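Local coordinates for protein transcriptional regulator (Aquifex aeolicus, PDB 2EH3) that probably binds DNA through a helix-turn-helix motif and regulates transcription, as other TetR/AcrR-family regulators do, at residues Ile54-Phe65 against Met79-Val90. Sequence-based numbering, arbitrary orientation.
With MG (magnesium ion), chain C.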
loop_
_atom_site.group_PDB
_atom_site.type_symbol
_atom_site.label_atom_id
_atom_site.label_comp_id
_atom_site.label_asym_id
_atom_site.label_seq_id
_atom_site.Cartn_x
_atom_site.Cartn_y
_atom_site.Cartn_z
ATOM N N ILE A 54 15.658 -8.762 -0.058
ATOM C CA ILE A 54 14.672 -8.426 -1.069
ATOM C C ILE A 54 15.029 -9.065 -2.397
ATOM O O ILE A 54 14.159 -9.666 -3.059
ATOM C CB ILE A 54 14.566 -6.890 -1.221
ATOM C CG1 ILE A 54 14.134 -6.279 0.125
ATOM C CG2 ILE A 54 13.584 -6.521 -2.355
ATOM C CD1 ILE A 54 12.768 -6.754 0.650
ATOM N N GLU A 55 16.302 -8.966 -2.775
ATOM C CA GLU A 55 16.763 -9.521 -4.045
ATOM C C GLU A 55 16.483 -11.020 -4.155
ATOM O O GLU A 55 16.091 -11.519 -5.224
ATOM C CB GLU A 55 18.254 -9.255 -4.216
ATOM C CG GLU A 55 18.757 -9.393 -5.639
ATOM C CD GLU A 55 18.294 -8.260 -6.537
ATOM O OE1 GLU A 55 17.713 -7.276 -6.025
ATOM O OE2 GLU A 55 18.523 -8.354 -7.760
ATOM N N ARG A 56 16.679 -11.748 -3.063
ATOM C CA ARG A 56 16.441 -13.182 -3.109
ATOM C C ARG A 56 14.955 -13.518 -3.247
ATOM O O ARG A 56 14.607 -14.475 -3.946
ATOM C CB ARG A 56 17.063 -13.860 -1.896
ATOM C CG ARG A 56 18.565 -13.902 -1.994
ATOM C CD ARG A 56 19.152 -14.688 -0.845
ATOM N NE ARG A 56 20.597 -14.791 -0.995
ATOM C CZ ARG A 56 21.308 -15.843 -0.617
ATOM N NH1 ARG A 56 20.709 -16.887 -0.058
ATOM N NH2 ARG A 56 22.612 -15.851 -0.817
ATOM N N THR A 57 14.071 -12.734 -2.618
ATOM C CA THR A 57 12.644 -13.010 -2.768
ATOM C C THR A 57 12.217 -12.582 -4.182
ATOM O O THR A 57 11.389 -13.248 -4.812
ATOM C CB THR A 57 11.788 -12.302 -1.670
ATOM O OG1 THR A 57 12.078 -12.897 -0.397
ATOM C CG2 THR A 57 10.306 -12.502 -1.921
ATOM N N HIS A 58 12.803 -11.511 -4.696
ATOM C CA HIS A 58 12.484 -11.060 -6.059
ATOM C C HIS A 58 12.880 -12.162 -7.036
ATOM O O HIS A 58 12.167 -12.431 -8.008
ATOM C CB HIS A 58 13.270 -9.794 -6.411
ATOM C CG HIS A 58 13.000 -9.276 -7.795
ATOM N ND1 HIS A 58 13.976 -8.689 -8.570
ATOM C CD2 HIS A 58 11.864 -9.233 -8.531
ATOM C CE1 HIS A 58 13.454 -8.305 -9.721
ATOM N NE2 HIS A 58 12.174 -8.621 -9.724
ATOM N N LYS A 59 14.030 -12.783 -6.791
ATOM C CA LYS A 59 14.489 -13.859 -7.669
ATOM C C LYS A 59 13.513 -15.014 -7.687
ATOM O O LYS A 59 13.386 -15.672 -8.720
ATOM C CB LYS A 59 15.889 -14.330 -7.276
ATOM C CG LYS A 59 16.960 -13.428 -7.856
ATOM C CD LYS A 59 18.327 -13.687 -7.259
ATOM C CE LYS A 59 19.378 -12.954 -8.053
ATOM N NZ LYS A 59 18.951 -11.557 -8.348
ATOM N N LYS A 60 12.834 -15.278 -6.567
ATOM C CA LYS A 60 11.843 -16.355 -6.540
ATOM C C LYS A 60 10.676 -15.935 -7.430
ATOM O O LYS A 60 10.029 -16.785 -8.056
ATOM C CB LYS A 60 11.329 -16.619 -5.108
ATOM C CG LYS A 60 12.363 -17.290 -4.233
ATOM C CD LYS A 60 11.924 -17.390 -2.777
ATOM C CE LYS A 60 13.086 -17.915 -1.934
ATOM N NZ LYS A 60 12.901 -17.733 -0.465
ATOM N N ILE A 61 10.406 -14.628 -7.480
ATOM C CA ILE A 61 9.321 -14.114 -8.306
ATOM C C ILE A 61 9.696 -14.221 -9.778
ATOM O O ILE A 61 8.879 -14.630 -10.612
ATOM C CB ILE A 61 8.991 -12.649 -7.945
ATOM C CG1 ILE A 61 8.486 -12.591 -6.496
ATOM C CG2 ILE A 61 7.917 -12.098 -8.888
ATOM C CD1 ILE A 61 7.261 -13.432 -6.229
ATOM N N ILE A 62 10.931 -13.858 -10.099
ATOM C CA ILE A 62 11.395 -13.981 -11.478
ATOM C C ILE A 62 11.273 -15.454 -11.890
ATOM O O ILE A 62 10.776 -15.753 -12.981
ATOM C CB ILE A 62 12.850 -13.505 -11.606
ATOM C CG1 ILE A 62 12.884 -11.997 -11.351
ATOM C CG2 ILE A 62 13.438 -13.850 -12.993
ATOM C CD1 ILE A 62 14.287 -11.397 -11.423
ATOM N N SER A 63 11.730 -16.364 -11.029
ATOM C CA SER A 63 11.636 -17.803 -11.322
ATOM C C SER A 63 10.197 -18.237 -11.551
ATOM O O SER A 63 9.913 -19.024 -12.461
ATOM C CB SER A 63 12.215 -18.629 -10.167
ATOM O OG SER A 63 13.612 -18.459 -10.121
ATOM N N LEU A 64 9.290 -17.737 -10.715
ATOM C CA LEU A 64 7.883 -18.069 -10.845
ATOM C C LEU A 64 7.380 -17.732 -12.256
ATOM O O LEU A 64 6.707 -18.547 -12.898
ATOM C CB LEU A 64 7.068 -17.299 -9.796
ATOM C CG LEU A 64 5.543 -17.444 -9.838
ATOM C CD1 LEU A 64 5.011 -17.640 -8.425
ATOM C CD2 LEU A 64 4.920 -16.222 -10.462
ATOM N N PHE A 65 7.695 -16.532 -12.733
ATOM C CA PHE A 65 7.253 -16.138 -14.056
ATOM C C PHE A 65 7.900 -17.008 -15.118
ATOM O O PHE A 65 7.224 -17.452 -16.036
ATOM C CB PHE A 65 7.603 -14.672 -14.344
ATOM C CG PHE A 65 6.633 -13.699 -13.764
ATOM C CD1 PHE A 65 5.342 -13.612 -14.258
ATOM C CD2 PHE A 65 7.007 -12.869 -12.705
ATOM C CE1 PHE A 65 4.433 -12.714 -13.710
ATOM C CE2 PHE A 65 6.099 -11.969 -12.159
ATOM C CZ PHE A 65 4.808 -11.898 -12.670
HETATM N N MSE A 79 -0.171 -19.283 -8.106
HETATM C CA MSE A 79 1.197 -19.586 -7.687
HETATM C C MSE A 79 1.894 -18.380 -7.091
HETATM O O MSE A 79 2.654 -18.497 -6.125
HETATM C CB MSE A 79 1.987 -20.081 -8.891
HETATM C CG MSE A 79 3.387 -20.490 -8.564
HETATM SE SE MSE A 79 3.470 -22.200 -7.642
HETATM C CE MSE A 79 2.257 -23.159 -8.688
ATOM N N PHE A 80 1.619 -17.225 -7.690
ATOM C CA PHE A 80 2.180 -15.941 -7.255
ATOM C C PHE A 80 1.715 -15.700 -5.817
ATOM O O PHE A 80 2.510 -15.365 -4.950
ATOM C CB PHE A 80 1.675 -14.847 -8.249
ATOM C CG PHE A 80 2.390 -13.495 -8.175
ATOM C CD1 PHE A 80 3.429 -13.248 -7.279
ATOM C CD2 PHE A 80 1.973 -12.464 -9.015
ATOM C CE1 PHE A 80 4.046 -11.989 -7.215
ATOM C CE2 PHE A 80 2.587 -11.194 -8.960
ATOM C CZ PHE A 80 3.623 -10.974 -8.051
ATOM N N LEU A 81 0.419 -15.871 -5.559
ATOM C CA LEU A 81 -0.088 -15.696 -4.203
ATOM C C LEU A 81 0.525 -16.712 -3.243
ATOM O O LEU A 81 0.864 -16.374 -2.115
ATOM C CB LEU A 81 -1.619 -15.817 -4.197
ATOM C CG LEU A 81 -2.289 -15.869 -2.812
ATOM C CD1 LEU A 81 -2.054 -14.600 -2.015
ATOM C CD2 LEU A 81 -3.798 -16.099 -3.016
ATOM N N GLU A 82 0.698 -17.957 -3.683
ATOM C CA GLU A 82 1.277 -18.939 -2.788
ATOM C C GLU A 82 2.703 -18.544 -2.367
ATOM O O GLU A 82 3.055 -18.655 -1.188
ATOM C CB GLU A 82 1.269 -20.309 -3.460
ATOM C CG GLU A 82 -0.124 -20.915 -3.528
ATOM C CD GLU A 82 -0.213 -22.053 -4.511
ATOM O OE1 GLU A 82 0.757 -22.239 -5.279
ATOM O OE2 GLU A 82 -1.258 -22.762 -4.565
ATOM N N VAL A 83 3.507 -18.080 -3.326
ATOM C CA VAL A 83 4.875 -17.662 -3.015
ATOM C C VAL A 83 4.854 -16.449 -2.099
ATOM O O VAL A 83 5.579 -16.429 -1.110
ATOM C CB VAL A 83 5.673 -17.345 -4.297
ATOM C CG1 VAL A 83 6.998 -16.620 -3.951
ATOM C CG2 VAL A 83 5.940 -18.661 -5.044
ATOM N N LEU A 84 4.032 -15.444 -2.403
ATOM C CA LEU A 84 3.994 -14.284 -1.515
ATOM C C LEU A 84 3.605 -14.698 -0.090
ATOM O O LEU A 84 4.149 -14.170 0.887
ATOM C CB LEU A 84 3.017 -13.241 -2.026
ATOM C CG LEU A 84 3.364 -12.596 -3.370
ATOM C CD1 LEU A 84 2.216 -11.698 -3.822
ATOM C CD2 LEU A 84 4.653 -11.799 -3.235
ATOM N N TYR A 85 2.663 -15.649 0.033
ATOM C CA TYR A 85 2.216 -16.092 1.348
ATOM C C TYR A 85 3.349 -16.805 2.084
ATOM O O TYR A 85 3.558 -16.558 3.270
ATOM C CB TYR A 85 0.986 -17.013 1.221
ATOM C CG TYR A 85 0.279 -17.250 2.535
ATOM C CD1 TYR A 85 -0.737 -16.384 2.970
ATOM C CD2 TYR A 85 0.663 -18.296 3.360
ATOM C CE1 TYR A 85 -1.367 -16.566 4.229
ATOM C CE2 TYR A 85 0.048 -18.488 4.625
ATOM C CZ TYR A 85 -0.959 -17.618 5.035
ATOM O OH TYR A 85 -1.563 -17.808 6.253
ATOM N N ARG A 86 4.064 -17.691 1.398
ATOM C CA ARG A 86 5.210 -18.391 2.006
ATOM C C ARG A 86 6.268 -17.364 2.440
ATOM O O ARG A 86 6.920 -17.533 3.478
ATOM C CB ARG A 86 5.868 -19.352 1.007
ATOM C CG ARG A 86 5.032 -20.556 0.595
ATOM C CD ARG A 86 5.927 -21.694 0.079
ATOM N NE ARG A 86 6.887 -21.282 -0.947
ATOM C CZ ARG A 86 6.613 -21.179 -2.246
ATOM N NH1 ARG A 86 5.397 -21.459 -2.699
ATOM N NH2 ARG A 86 7.561 -20.805 -3.095
ATOM N N GLU A 87 6.433 -16.320 1.630
ATOM C CA GLU A 87 7.406 -15.242 1.895
ATOM C C GLU A 87 6.751 -14.073 2.635
ATOM O O GLU A 87 7.259 -12.963 2.563
ATOM C CB GLU A 87 7.985 -14.701 0.568
ATOM C CG GLU A 87 8.644 -15.748 -0.326
ATOM C CD GLU A 87 10.020 -16.167 0.166
ATOM O OE1 GLU A 87 10.842 -15.262 0.435
ATOM O OE2 GLU A 87 10.271 -17.385 0.269
ATOM N N LYS A 88 5.682 -14.309 3.406
ATOM C CA LYS A 88 4.992 -13.179 4.039
ATOM C C LYS A 88 5.822 -12.307 4.977
ATOM O O LYS A 88 5.548 -11.118 5.108
ATOM C CB LYS A 88 3.691 -13.642 4.716
ATOM C CG LYS A 88 3.851 -14.723 5.746
ATOM C CD LYS A 88 2.465 -15.270 6.092
ATOM C CE LYS A 88 2.583 -16.584 6.836
ATOM N NZ LYS A 88 3.362 -17.592 6.057
ATOM N N LYS A 89 6.853 -12.869 5.606
ATOM C CA LYS A 89 7.704 -12.044 6.469
ATOM C C LYS A 89 8.466 -11.039 5.620
ATOM O O LYS A 89 8.657 -9.881 6.014
ATOM C CB LYS A 89 8.656 -12.938 7.290
ATOM C CG LYS A 89 7.901 -13.715 8.380
ATOM C CD LYS A 89 8.848 -14.541 9.238
ATOM C CE LYS A 89 8.075 -15.460 10.182
ATOM N NZ LYS A 89 7.294 -14.707 11.193
ATOM N N VAL A 90 8.891 -11.455 4.428
ATOM C CA VAL A 90 9.606 -10.544 3.557
ATOM C C VAL A 90 8.631 -9.520 2.971
ATOM O O VAL A 90 9.007 -8.374 2.767
ATOM C CB VAL A 90 10.349 -11.315 2.442
ATOM C CG1 VAL A 90 11.052 -10.346 1.490
ATOM C CG2 VAL A 90 11.355 -12.273 3.074
HETATM MG MG MG C . -1.962 -24.652 -6.026
HETATM O O HOH W 1 -0.575 -23.326 -7.394
#
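Thr57, Lys60, Ile61 and Leu64 of helix 46-67 face Phe80, Val83 and Glu87 across a near-antiparallel helix pair of the all-alpha TetR fold. The axes of 54-65 and 79-86 come within 10.5 Å, at 162°. Glu87 sits at the break between helices 73-86 and 88-99, as N-cap of the second. Its carboxylate carries the polar contacts. Thr57 OG1 donates to Glu87 OE1 on the anti side, at 2.8 Å. The extended Lys60 chain brings NZ into a salt bridge with Glu87 OE2 on the syn side. Both donors tilt out of the carboxylate plane. An alanine here would remove both oxygens and is likely to leave the Lys60 ammonium without its counter-charge and the Thr57 hydroxyl without this acceptor. Among the apolar contacts, Ile61 places CG1 beside its backbone N (chi1 -63°), which carries CD1 to Phe80 CE1 and Val83 CG1. The edge of Phe65 meets the face of Phe80 in a T-shaped pair, planes at 64°. Glu82 OE2, also on helix 73-86, binds a magnesium ion shared with Glu78. The side chains of Leu64 and selenomethionine Met79 run past each other in opposite directions, with Leu64 CD1 pressed tightly on Met79 CG at 3.3 Å.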